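Local coordinates for protein (superoxide dismutase) (Aquifex pyrophilus, PDB 1COJ), which destroys toxic superoxide radicals, turning superoxide into hydrogen peroxide and oxygen at a single iron in each subunit of a homotetramer, at residues A[7-12]-A[27-32]; A[17-22]-A[181-186]; A[37-42]-A[73-78]; A[126-131]-A[159-164]. All blocks are in the same frame, centred on the assembly; numbering follows the deposited sequence.

Contact 1 of 4, residues A[7-12]-A[27-32]. With FE (Fe (III) ion), chain B.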
# COMPACT_ATOMS: atom_id res chain seq x y z
N PRO A 7 -19.83 -18.14 -8.21
CA PRO A 7 -18.69 -19.04 -8.05
C PRO A 7 -18.72 -20.22 -9.02
O PRO A 7 -19.79 -20.63 -9.48
CB PRO A 7 -18.81 -19.49 -6.59
CG PRO A 7 -20.27 -19.42 -6.33
CD PRO A 7 -20.67 -18.13 -7.00
N LYS A 8 -17.55 -20.73 -9.36
CA LYS A 8 -17.44 -21.87 -10.25
C LYS A 8 -17.12 -23.10 -9.42
O LYS A 8 -15.95 -23.47 -9.27
CB LYS A 8 -16.36 -21.62 -11.30
CG LYS A 8 -16.63 -20.39 -12.14
CD LYS A 8 -15.62 -20.22 -13.24
CE LYS A 8 -15.92 -18.98 -14.05
NZ LYS A 8 -15.03 -18.88 -15.22
N ASP A 9 -18.16 -23.73 -8.88
CA ASP A 9 -18.00 -24.91 -8.03
C ASP A 9 -17.24 -26.05 -8.67
O ASP A 9 -16.51 -26.77 -8.00
CB ASP A 9 -19.36 -25.41 -7.55
CG ASP A 9 -19.96 -24.53 -6.48
OD1 ASP A 9 -19.49 -24.59 -5.32
OD2 ASP A 9 -20.88 -23.76 -6.80
N HIS A 10 -17.34 -26.18 -9.99
CA HIS A 10 -16.65 -27.25 -10.70
C HIS A 10 -15.13 -27.14 -10.63
O HIS A 10 -14.42 -28.05 -11.06
CB HIS A 10 -17.11 -27.30 -12.16
CG HIS A 10 -16.58 -26.19 -13.02
ND1 HIS A 10 -17.26 -25.02 -13.24
CD2 HIS A 10 -15.43 -26.10 -13.74
CE1 HIS A 10 -16.57 -24.25 -14.06
NE2 HIS A 10 -15.45 -24.89 -14.38
N LEU A 11 -14.63 -26.02 -10.12
CA LEU A 11 -13.19 -25.78 -10.00
C LEU A 11 -12.59 -26.28 -8.69
O LEU A 11 -11.37 -26.29 -8.53
CB LEU A 11 -12.93 -24.27 -10.12
CG LEU A 11 -12.29 -23.68 -11.38
CD1 LEU A 11 -12.74 -24.40 -12.63
CD2 LEU A 11 -12.61 -22.20 -11.45
N LYS A 12 -13.44 -26.67 -7.74
CA LYS A 12 -12.98 -27.13 -6.43
C LYS A 12 -12.16 -28.42 -6.49
O LYS A 12 -12.66 -29.48 -6.88
CB LYS A 12 -14.18 -27.33 -5.50
CG LYS A 12 -13.80 -27.54 -4.05
CD LYS A 12 -15.06 -27.69 -3.22
CE LYS A 12 -14.75 -27.90 -1.76
NZ LYS A 12 -16.00 -28.12 -1.00
N HIS A 27 -10.82 -22.42 2.19
CA HIS A 27 -10.22 -21.61 1.14
C HIS A 27 -11.20 -21.38 -0.00
O HIS A 27 -11.38 -20.24 -0.46
CB HIS A 27 -8.94 -22.26 0.62
CG HIS A 27 -8.02 -21.31 -0.09
ND1 HIS A 27 -6.85 -21.70 -0.72
CD2 HIS A 27 -8.10 -19.97 -0.26
CE1 HIS A 27 -6.28 -20.60 -1.23
NE2 HIS A 27 -7.00 -19.52 -0.99
N PHE A 28 -11.87 -22.45 -0.42
CA PHE A 28 -12.83 -22.38 -1.52
C PHE A 28 -14.20 -21.87 -1.09
O PHE A 28 -14.73 -20.92 -1.67
CB PHE A 28 -12.98 -23.76 -2.17
CG PHE A 28 -13.69 -23.73 -3.49
CD1 PHE A 28 -12.97 -23.61 -4.68
CD2 PHE A 28 -15.08 -23.81 -3.55
CE1 PHE A 28 -13.62 -23.56 -5.91
CE2 PHE A 28 -15.74 -23.76 -4.78
CZ PHE A 28 -15.01 -23.64 -5.96
N GLU A 29 -14.77 -22.49 -0.06
CA GLU A 29 -16.09 -22.14 0.43
C GLU A 29 -16.24 -20.81 1.16
O GLU A 29 -17.28 -20.17 1.06
CB GLU A 29 -16.64 -23.27 1.32
CG GLU A 29 -16.73 -24.62 0.63
CD GLU A 29 -17.67 -24.63 -0.57
OE1 GLU A 29 -18.62 -23.82 -0.60
OE2 GLU A 29 -17.46 -25.45 -1.48
N ALA A 30 -15.22 -20.39 1.90
CA ALA A 30 -15.32 -19.13 2.63
C ALA A 30 -14.62 -17.95 1.96
O ALA A 30 -15.26 -16.94 1.67
CB ALA A 30 -14.81 -19.30 4.06
N HIS A 31 -13.33 -18.09 1.71
CA HIS A 31 -12.55 -17.03 1.10
C HIS A 31 -12.92 -16.72 -0.34
O HIS A 31 -13.36 -15.62 -0.64
CB HIS A 31 -11.06 -17.33 1.22
CG HIS A 31 -10.58 -17.40 2.64
ND1 HIS A 31 -10.58 -16.29 3.46
CD2 HIS A 31 -10.17 -18.43 3.40
CE1 HIS A 31 -10.17 -16.64 4.67
NE2 HIS A 31 -9.92 -17.93 4.67
N TYR A 32 -12.75 -17.70 -1.22
CA TYR A 32 -13.07 -17.51 -2.63
C TYR A 32 -14.51 -17.01 -2.84
O TYR A 32 -14.73 -15.98 -3.50
CB TYR A 32 -12.83 -18.82 -3.39
CG TYR A 32 -13.49 -18.90 -4.75
CD1 TYR A 32 -13.25 -17.93 -5.72
CD2 TYR A 32 -14.37 -19.94 -5.05
CE1 TYR A 32 -13.89 -18.00 -6.98
CE2 TYR A 32 -15.00 -20.02 -6.28
CZ TYR A 32 -14.76 -19.05 -7.24
OH TYR A 32 -15.39 -19.15 -8.46
FE FE B . -6.39 -17.48 -1.11
O HOH W 1 -5.61 -15.65 -1.32
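K12 lies across the ring of F28. Its CG is anti to the backbone N (chi1 -169°) and the chain beyond is extended, which lays it along one aromatic face. K12 CB sits over the ring centre, 3.7 Å from the centroid of F28, in a CH-pi contact. K12 CG is 3.9 Å from F28 CG. K12 CD passes 3.9 Å from F28 CD2 and also approaches E29 OE2, as CE does. K12 NZ ends in a salt bridge, 3.1 Å from E29 OE2, which it meets on the anti side and 22° out of the carboxylate plane. E25 is a second salt-bridge partner of NZ. K33 pairs with both D9 OD1 and E29 OE1, which probably offsets the two nearby like charges. The opposite face of F28 carries CD2 of Y32, and K8 O and D9 OD1 lie at the edge of the F28 ring.

This is the N-terminal segment of an iron superoxide dismutase, packed on the first helix of the alpha-hairpin domain. H27, next to F28, binds the iron through NE2 at 2.1 Å; H81, D163, H167 and a water complete the site. Replacing F28 by an alanine is likely to leave the K12 chain without the face it lies on and to open a gap beside Y32. K8 N donates to Y32 OH, 2.8 Å away, in a nearly straight bond (164°) at the ring edge. The same hydroxyl is bonded to E82 OE1 on helix 63-86.

Contact 2 of 4, residues A[17-22]-A[181-186]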
# COMPACT_ATOMS: atom_id res chain seq x y z
N GLU A 17 -2.44 -34.13 -3.46
CA GLU A 17 -1.29 -34.75 -2.82
C GLU A 17 -0.51 -33.67 -2.06
O GLU A 17 0.20 -32.86 -2.65
CB GLU A 17 -0.41 -35.39 -3.90
CG GLU A 17 0.72 -36.24 -3.37
CD GLU A 17 1.53 -36.88 -4.49
OE1 GLU A 17 0.91 -37.48 -5.40
OE2 GLU A 17 2.77 -36.77 -4.45
N GLY A 18 -0.64 -33.66 -0.73
CA GLY A 18 0.07 -32.69 0.08
C GLY A 18 -0.78 -31.51 0.51
O GLY A 18 -0.34 -30.69 1.32
N ILE A 19 -1.97 -31.39 -0.05
CA ILE A 19 -2.89 -30.31 0.31
C ILE A 19 -4.22 -30.99 0.62
O ILE A 19 -4.92 -31.48 -0.28
CB ILE A 19 -3.03 -29.29 -0.85
CG1 ILE A 19 -1.66 -28.68 -1.18
CG2 ILE A 19 -4.00 -28.18 -0.44
CD1 ILE A 19 -1.65 -27.75 -2.38
N SER A 20 -4.55 -31.06 1.90
CA SER A 20 -5.76 -31.72 2.36
C SER A 20 -7.08 -31.07 1.99
O SER A 20 -7.14 -29.89 1.62
CB SER A 20 -5.71 -31.88 3.88
OG SER A 20 -5.92 -30.64 4.52
N ASN A 21 -8.15 -31.85 2.12
CA ASN A 21 -9.50 -31.36 1.84
C ASN A 21 -9.88 -30.38 2.93
O ASN A 21 -10.64 -29.44 2.69
CB ASN A 21 -10.51 -32.52 1.80
CG ASN A 21 -10.27 -33.46 0.64
OD1 ASN A 21 -10.65 -34.63 0.66
ND2 ASN A 21 -9.72 -32.93 -0.42
N GLU A 22 -9.33 -30.61 4.11
CA GLU A 22 -9.58 -29.75 5.26
C GLU A 22 -9.05 -28.35 4.96
O GLU A 22 -9.63 -27.35 5.39
CB GLU A 22 -8.90 -30.31 6.51
CG GLU A 22 -9.18 -29.53 7.79
CD GLU A 22 -8.48 -30.09 9.03
OE1 GLU A 22 -8.86 -29.69 10.15
OE2 GLU A 22 -7.56 -30.92 8.89
N ILE A 181 4.72 -25.03 -0.94
CA ILE A 181 5.11 -24.70 -2.31
C ILE A 181 5.47 -25.98 -3.06
O ILE A 181 5.09 -26.16 -4.22
CB ILE A 181 6.30 -23.71 -2.33
CG1 ILE A 181 5.90 -22.41 -1.61
CG2 ILE A 181 6.69 -23.40 -3.77
CD1 ILE A 181 7.07 -21.47 -1.34
N ASP A 182 6.18 -26.89 -2.40
CA ASP A 182 6.55 -28.16 -3.02
C ASP A 182 5.29 -28.95 -3.36
O ASP A 182 5.18 -29.52 -4.45
CB ASP A 182 7.45 -28.99 -2.09
CG ASP A 182 8.83 -28.39 -1.90
OD1 ASP A 182 9.31 -27.71 -2.83
OD2 ASP A 182 9.43 -28.60 -0.83
N ALA A 183 4.34 -28.98 -2.43
CA ALA A 183 3.09 -29.70 -2.63
C ALA A 183 2.32 -29.12 -3.82
O ALA A 183 1.76 -29.86 -4.62
CB ALA A 183 2.23 -29.66 -1.37
N PHE A 184 2.34 -27.79 -3.96
CA PHE A 184 1.66 -27.13 -5.07
C PHE A 184 2.22 -27.65 -6.40
O PHE A 184 1.46 -28.00 -7.31
CB PHE A 184 1.83 -25.60 -4.99
CG PHE A 184 1.25 -24.87 -6.17
CD1 PHE A 184 -0.08 -24.47 -6.18
CD2 PHE A 184 2.04 -24.62 -7.30
CE1 PHE A 184 -0.62 -23.82 -7.29
CE2 PHE A 184 1.50 -23.97 -8.41
CZ PHE A 184 0.17 -23.57 -8.40
N PHE A 185 3.54 -27.70 -6.51
CA PHE A 185 4.18 -28.19 -7.73
C PHE A 185 3.84 -29.65 -8.06
O PHE A 185 3.83 -30.03 -9.23
CB PHE A 185 5.69 -27.98 -7.66
CG PHE A 185 6.11 -26.59 -8.03
CD1 PHE A 185 6.30 -26.24 -9.36
CD2 PHE A 185 6.30 -25.62 -7.05
CE1 PHE A 185 6.67 -24.94 -9.71
CE2 PHE A 185 6.67 -24.32 -7.39
CZ PHE A 185 6.85 -23.98 -8.72
N LYS A 186 3.55 -30.45 -7.03
CA LYS A 186 3.21 -31.86 -7.23
C LYS A 186 1.82 -32.05 -7.82
O LYS A 186 1.52 -33.11 -8.37
CB LYS A 186 3.27 -32.64 -5.91
CG LYS A 186 4.64 -32.84 -5.32
CD LYS A 186 4.57 -33.92 -4.25
CE LYS A 186 5.86 -34.03 -3.45
NZ LYS A 186 6.05 -32.88 -2.52
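E17 extends towards K186: its CG is anti to the backbone N (chi1 -172°) and chi2 is also extended. This brings E17 OE2 to 3.4 Å from CD of K186, with the two side chains at about a right angle. K186 bends at its last torsion (chi4 72°). Its NZ stays 5.4 Å from E17 OE2, so the opposite charges are near each other without forming a salt bridge, and the acid meets the aliphatic part of the lysine.

G18 lies against A183, their CA atoms 5.0 Å apart. A side chain on G18 would run into the A183 methyl, and the positive phi of G18 would also press it against the carbonyl O of E17. A183 CB is 3.9 Å from G18 O, an oxygen that accepts a hydrogen bond from Y173 OH. The apolar touch between side chains comes from I19, whose CG1 is 4.0 Å from A183 CB.

The contact ties the two parts of the iron/manganese superoxide dismutase fold together. Residues 17-22 lead into the first helix of the alpha-hairpin domain, and 181-186 belong to a helix of the C-terminal domain. S20 is the N-cap of helix 21-47, its OG bonded to Q23 N and to D172 OD2. I19 CD1 approaches F184 N at 4.3 Å. The F184 ring itself leaves the helix on another side and packs on I160 and I162 of strand 157-163.

Contact 3 of 4, residues A[37-42]-A[73-78]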
# COMPACT_ATOMS: atom_id res chain seq x y z
N ALA A 37 -19.08 -12.71 -3.52
CA ALA A 37 -20.19 -12.02 -2.88
C ALA A 37 -19.94 -10.52 -2.75
O ALA A 37 -20.82 -9.70 -3.06
CB ALA A 37 -20.47 -12.63 -1.52
N LYS A 38 -18.75 -10.15 -2.29
CA LYS A 38 -18.42 -8.74 -2.12
C LYS A 38 -18.29 -7.99 -3.44
O LYS A 38 -18.68 -6.82 -3.54
CB LYS A 38 -17.16 -8.59 -1.27
CG LYS A 38 -17.45 -8.69 0.21
CD LYS A 38 -18.39 -7.58 0.64
CE LYS A 38 -18.75 -7.71 2.10
NZ LYS A 38 -19.51 -6.52 2.55
N TYR A 39 -17.77 -8.66 -4.47
CA TYR A 39 -17.65 -8.05 -5.78
C TYR A 39 -19.05 -7.68 -6.26
O TYR A 39 -19.28 -6.58 -6.77
CB TYR A 39 -16.99 -9.01 -6.77
CG TYR A 39 -17.00 -8.52 -8.21
CD1 TYR A 39 -16.00 -7.67 -8.68
CD2 TYR A 39 -18.01 -8.90 -9.08
CE1 TYR A 39 -16.02 -7.20 -9.99
CE2 TYR A 39 -18.05 -8.44 -10.39
CZ TYR A 39 -17.05 -7.59 -10.84
OH TYR A 39 -17.10 -7.12 -12.14
N ASN A 40 -20.00 -8.59 -6.04
CA ASN A 40 -21.38 -8.38 -6.45
C ASN A 40 -22.02 -7.19 -5.73
O ASN A 40 -22.73 -6.40 -6.36
CB ASN A 40 -22.20 -9.65 -6.24
CG ASN A 40 -21.90 -10.72 -7.29
OD1 ASN A 40 -21.21 -10.47 -8.27
ND2 ASN A 40 -22.41 -11.92 -7.07
N GLU A 41 -21.73 -7.04 -4.45
CA GLU A 41 -22.25 -5.93 -3.65
C GLU A 41 -21.73 -4.62 -4.22
O GLU A 41 -22.47 -3.65 -4.38
CB GLU A 41 -21.82 -6.06 -2.19
CG GLU A 41 -22.27 -4.88 -1.33
CD GLU A 41 -21.76 -4.96 0.11
OE1 GLU A 41 -21.72 -3.91 0.78
OE2 GLU A 41 -21.41 -6.06 0.57
N ILE A 42 -20.43 -4.60 -4.50
CA ILE A 42 -19.78 -3.42 -5.06
C ILE A 42 -20.41 -3.04 -6.40
O ILE A 42 -20.68 -1.87 -6.65
CB ILE A 42 -18.25 -3.66 -5.19
CG1 ILE A 42 -17.62 -3.71 -3.79
CG2 ILE A 42 -17.60 -2.59 -6.06
CD1 ILE A 42 -16.18 -4.16 -3.76
N PHE A 73 -9.65 -5.25 -5.50
CA PHE A 73 -9.29 -6.23 -4.48
C PHE A 73 -10.12 -7.49 -4.62
O PHE A 73 -9.58 -8.60 -4.70
CB PHE A 73 -9.48 -5.65 -3.07
CG PHE A 73 -9.06 -6.58 -1.97
CD1 PHE A 73 -7.72 -6.75 -1.66
CD2 PHE A 73 -10.02 -7.32 -1.26
CE1 PHE A 73 -7.32 -7.64 -0.66
CE2 PHE A 73 -9.63 -8.21 -0.26
CZ PHE A 73 -8.28 -8.37 0.04
N ASN A 74 -11.43 -7.32 -4.69
CA ASN A 74 -12.34 -8.44 -4.80
C ASN A 74 -12.35 -9.14 -6.16
O ASN A 74 -12.36 -10.38 -6.22
CB ASN A 74 -13.75 -8.04 -4.36
CG ASN A 74 -13.82 -7.73 -2.86
OD1 ASN A 74 -13.84 -6.57 -2.45
ND2 ASN A 74 -13.83 -8.77 -2.06
N TYR A 75 -12.28 -8.37 -7.24
CA TYR A 75 -12.28 -8.98 -8.56
C TYR A 75 -11.03 -9.81 -8.76
O TYR A 75 -11.09 -10.92 -9.30
CB TYR A 75 -12.41 -7.92 -9.66
CG TYR A 75 -12.60 -8.52 -11.04
CD1 TYR A 75 -13.67 -9.37 -11.31
CD2 TYR A 75 -11.71 -8.24 -12.07
CE1 TYR A 75 -13.84 -9.94 -12.58
CE2 TYR A 75 -11.87 -8.80 -13.34
CZ TYR A 75 -12.94 -9.65 -13.59
OH TYR A 75 -13.08 -10.21 -14.83
N MET A 76 -9.88 -9.28 -8.33
CA MET A 76 -8.63 -10.03 -8.45
C MET A 76 -8.69 -11.24 -7.53
O MET A 76 -8.16 -12.30 -7.86
CB MET A 76 -7.43 -9.15 -8.12
CG MET A 76 -7.04 -8.20 -9.24
SD MET A 76 -6.45 -9.05 -10.72
CE MET A 76 -7.95 -9.19 -11.71
N GLY A 77 -9.35 -11.08 -6.39
CA GLY A 77 -9.51 -12.19 -5.46
C GLY A 77 -10.24 -13.31 -6.17
O GLY A 77 -9.85 -14.47 -6.06
N VAL A 78 -11.29 -12.98 -6.92
CA VAL A 78 -12.04 -13.98 -7.67
C VAL A 78 -11.18 -14.64 -8.76
O VAL A 78 -10.95 -15.85 -8.75
CB VAL A 78 -13.31 -13.36 -8.34
CG1 VAL A 78 -14.01 -14.37 -9.24
CG2 VAL A 78 -14.28 -12.84 -7.28
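NZ of K38, whose CB packs against N74, is held by two groups. One is E41 on its own helix: K38 NZ is 2.8 Å from E41 OE2 in a salt bridge, on the syn side of the carboxylate and 23° out of its plane. The other is the backbone O of Y61 of the fourth subunit. E41 OE1 is paired in turn with K45.

The nonpolar start of K38 faces the other helix. Its CB is 3.8 Å from CG of N74. I42 reaches the same amide with CD1 and crosses it at a slant. Y39 meets N74 at the base of both side chains, CB to CB at 4.2 Å.

The Y39 ring runs beside that of Y75, both pointing the same way. The planes are 33° apart and the centroids 5.2 Å, an oblique pair. Y39 CE1 is the nearest atom, 3.5 Å from Y75 CD1 and 3.7 Å from Y75 CB. With a serine instead of Y39, a gap would probably open beside Y75, whose ring would then be less confined.

Both helices belong to the alpha-hairpin domain. The axes of the two segments come within 8.7 Å, roughly antiparallel at 142°. G77 O accepts from ND1 of the iron ligand H81. No hydrogen bond joins the two segments, so the helices are held here by packing, while K38 and, weakly, Y75 OH make polar bonds to other subunits.

Contact 4 of 4, residues A[126-131]-A[159-164]. With FE (Fe (III) ion), chain B.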
# COMPACT_ATOMS: atom_id res chain seq x y z
N ARG A 126 3.99 -11.59 -0.03
CA ARG A 126 2.92 -11.75 0.95
C ARG A 126 1.54 -12.11 0.42
O ARG A 126 0.64 -12.40 1.21
CB ARG A 126 2.85 -10.48 1.79
CG ARG A 126 4.20 -10.10 2.38
CD ARG A 126 4.25 -8.67 2.93
NE ARG A 126 5.61 -8.34 3.35
CZ ARG A 126 6.02 -7.12 3.69
NH1 ARG A 126 5.18 -6.09 3.69
NH2 ARG A 126 7.29 -6.93 4.04
N GLY A 127 1.38 -12.11 -0.90
CA GLY A 127 0.08 -12.43 -1.48
C GLY A 127 0.04 -13.53 -2.53
O GLY A 127 -0.69 -14.51 -2.37
N TRP A 128 0.79 -13.34 -3.62
CA TRP A 128 0.82 -14.30 -4.72
C TRP A 128 2.15 -14.27 -5.45
O TRP A 128 2.91 -13.31 -5.35
CB TRP A 128 -0.26 -13.96 -5.77
CG TRP A 128 -1.68 -13.89 -5.27
CD1 TRP A 128 -2.26 -12.85 -4.62
CD2 TRP A 128 -2.68 -14.91 -5.38
NE1 TRP A 128 -3.56 -13.15 -4.32
CE2 TRP A 128 -3.85 -14.42 -4.77
CE3 TRP A 128 -2.70 -16.20 -5.93
CZ2 TRP A 128 -5.04 -15.15 -4.70
CZ3 TRP A 128 -3.88 -16.94 -5.86
CH2 TRP A 128 -5.03 -16.41 -5.26
N ALA A 129 2.43 -15.33 -6.20
CA ALA A 129 3.62 -15.44 -7.03
C ALA A 129 3.05 -15.89 -8.37
O ALA A 129 2.36 -16.91 -8.44
CB ALA A 129 4.59 -16.47 -6.47
N ILE A 130 3.29 -15.11 -9.42
CA ILE A 130 2.76 -15.42 -10.73
C ILE A 130 3.79 -15.52 -11.85
O ILE A 130 4.74 -14.73 -11.90
CB ILE A 130 1.72 -14.34 -11.16
CG1 ILE A 130 0.57 -14.28 -10.15
CG2 ILE A 130 1.17 -14.65 -12.55
CD1 ILE A 130 -0.44 -13.18 -10.43
N LEU A 131 3.65 -16.55 -12.69
CA LEU A 131 4.51 -16.70 -13.87
C LEU A 131 3.55 -16.37 -14.99
O LEU A 131 2.50 -17.02 -15.13
CB LEU A 131 5.01 -18.14 -14.05
CG LEU A 131 5.73 -18.36 -15.40
CD1 LEU A 131 7.05 -17.59 -15.43
CD2 LEU A 131 6.00 -19.83 -15.64
N LEU A 159 -0.04 -17.61 -16.21
CA LEU A 159 0.08 -19.00 -16.62
C LEU A 159 0.06 -19.85 -15.36
O LEU A 159 -0.73 -20.79 -15.26
CB LEU A 159 1.38 -19.24 -17.39
CG LEU A 159 1.61 -18.40 -18.66
CD1 LEU A 159 2.90 -18.84 -19.33
CD2 LEU A 159 0.43 -18.54 -19.62
N ILE A 160 0.93 -19.53 -14.41
CA ILE A 160 0.99 -20.26 -13.14
C ILE A 160 0.77 -19.25 -12.01
O ILE A 160 1.44 -18.21 -11.96
CB ILE A 160 2.36 -20.96 -12.93
CG1 ILE A 160 2.57 -22.04 -14.00
CG2 ILE A 160 2.44 -21.56 -11.52
CD1 ILE A 160 3.91 -22.77 -13.89
N VAL A 161 -0.18 -19.56 -11.13
CA VAL A 161 -0.51 -18.68 -10.01
C VAL A 161 -0.43 -19.41 -8.67
O VAL A 161 -1.11 -20.41 -8.46
CB VAL A 161 -1.95 -18.10 -10.19
CG1 VAL A 161 -2.30 -17.20 -9.04
CG2 VAL A 161 -2.05 -17.34 -11.50
N ILE A 162 0.41 -18.91 -7.77
CA ILE A 162 0.58 -19.52 -6.46
C ILE A 162 0.08 -18.57 -5.38
O ILE A 162 0.55 -17.43 -5.27
CB ILE A 162 2.06 -19.86 -6.15
CG1 ILE A 162 2.69 -20.65 -7.30
CG2 ILE A 162 2.15 -20.67 -4.85
CD1 ILE A 162 4.15 -21.01 -7.08
N ASP A 163 -0.87 -19.03 -4.59
CA ASP A 163 -1.44 -18.26 -3.49
C ASP A 163 -0.50 -18.36 -2.29
O ASP A 163 -0.21 -19.47 -1.83
CB ASP A 163 -2.81 -18.82 -3.11
CG ASP A 163 -3.58 -17.91 -2.16
OD1 ASP A 163 -3.04 -16.87 -1.75
OD2 ASP A 163 -4.75 -18.22 -1.86
N THR A 164 -0.01 -17.23 -1.78
CA THR A 164 0.87 -17.26 -0.62
C THR A 164 0.21 -16.66 0.61
O THR A 164 0.86 -16.44 1.63
CB THR A 164 2.25 -16.60 -0.90
OG1 THR A 164 2.08 -15.21 -1.19
CG2 THR A 164 2.96 -17.28 -2.06
FE FE B . -6.39 -17.48 -1.11
O HOH W 2 1.03 -14.15 3.42
O HOH W 1 -5.61 -15.65 -1.32
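The indole of W128 lies stacked on the carboxylate of D163, their planes only 10° apart. The two residues face each other as a non-hydrogen-bonded pair on neighbouring strands of the antiparallel sheet in the C-terminal domain. D163 CB sits over the ring, 3.5 Å from W128 CZ3, and OD1 hangs above the plane towards its rim. With CG anti to the backbone N (chi1 -169°), the carboxylate of D163 lies over the indole and points OD2 at the iron, 1.9 Å away. OD1 accepts from Y165 N and, weakly, from the iron-bound water. W128 is steadied by a bond from NE1 to H148 ND1 and meets the ligand H81 edge-to-face, a second-shell position beside the metal. V161 adds CG1 close to W128 CE3, at 3.3 Å, and I130 shares this face of the sheet.

A129, I162, L131 and I160 point to the other face. There A129 and L131 touch helix 111-124, I160 touches helix 190-207, and I162 meets F184. The side chains of L131 and I160 slant across each other, CD2 against CD1. L159 and I160 form a classic beta bulge opposite L131, whose O accepts from L159 N at 2.8 Å and I160 N at 3.0 Å. Beyond the strands, one water donates to R126 O at 2.8 Å and to T164 O at 2.9 Å.

From the N terminus, contact 1 closes first, a short loop that brings helix 21-47 back beside residues 7-12. Residues 17-22 leave from inside that loop and do not find their partner until 181-186, so contacts 1 and 2 cross. Contact 2 closes the longest loop and joins the alpha-hairpin domain to the C-terminal domain. Contacts 3 and 4 both nest inside it, one after the other. Contact 3 pairs the two long helices of the hairpin, and contact 4 pairs two strands of the sheet. Contacts 1 and 4 meet at the iron, where H27 and D163 bind from different domains. F184 of contact 2 packs on the strand of contact 4.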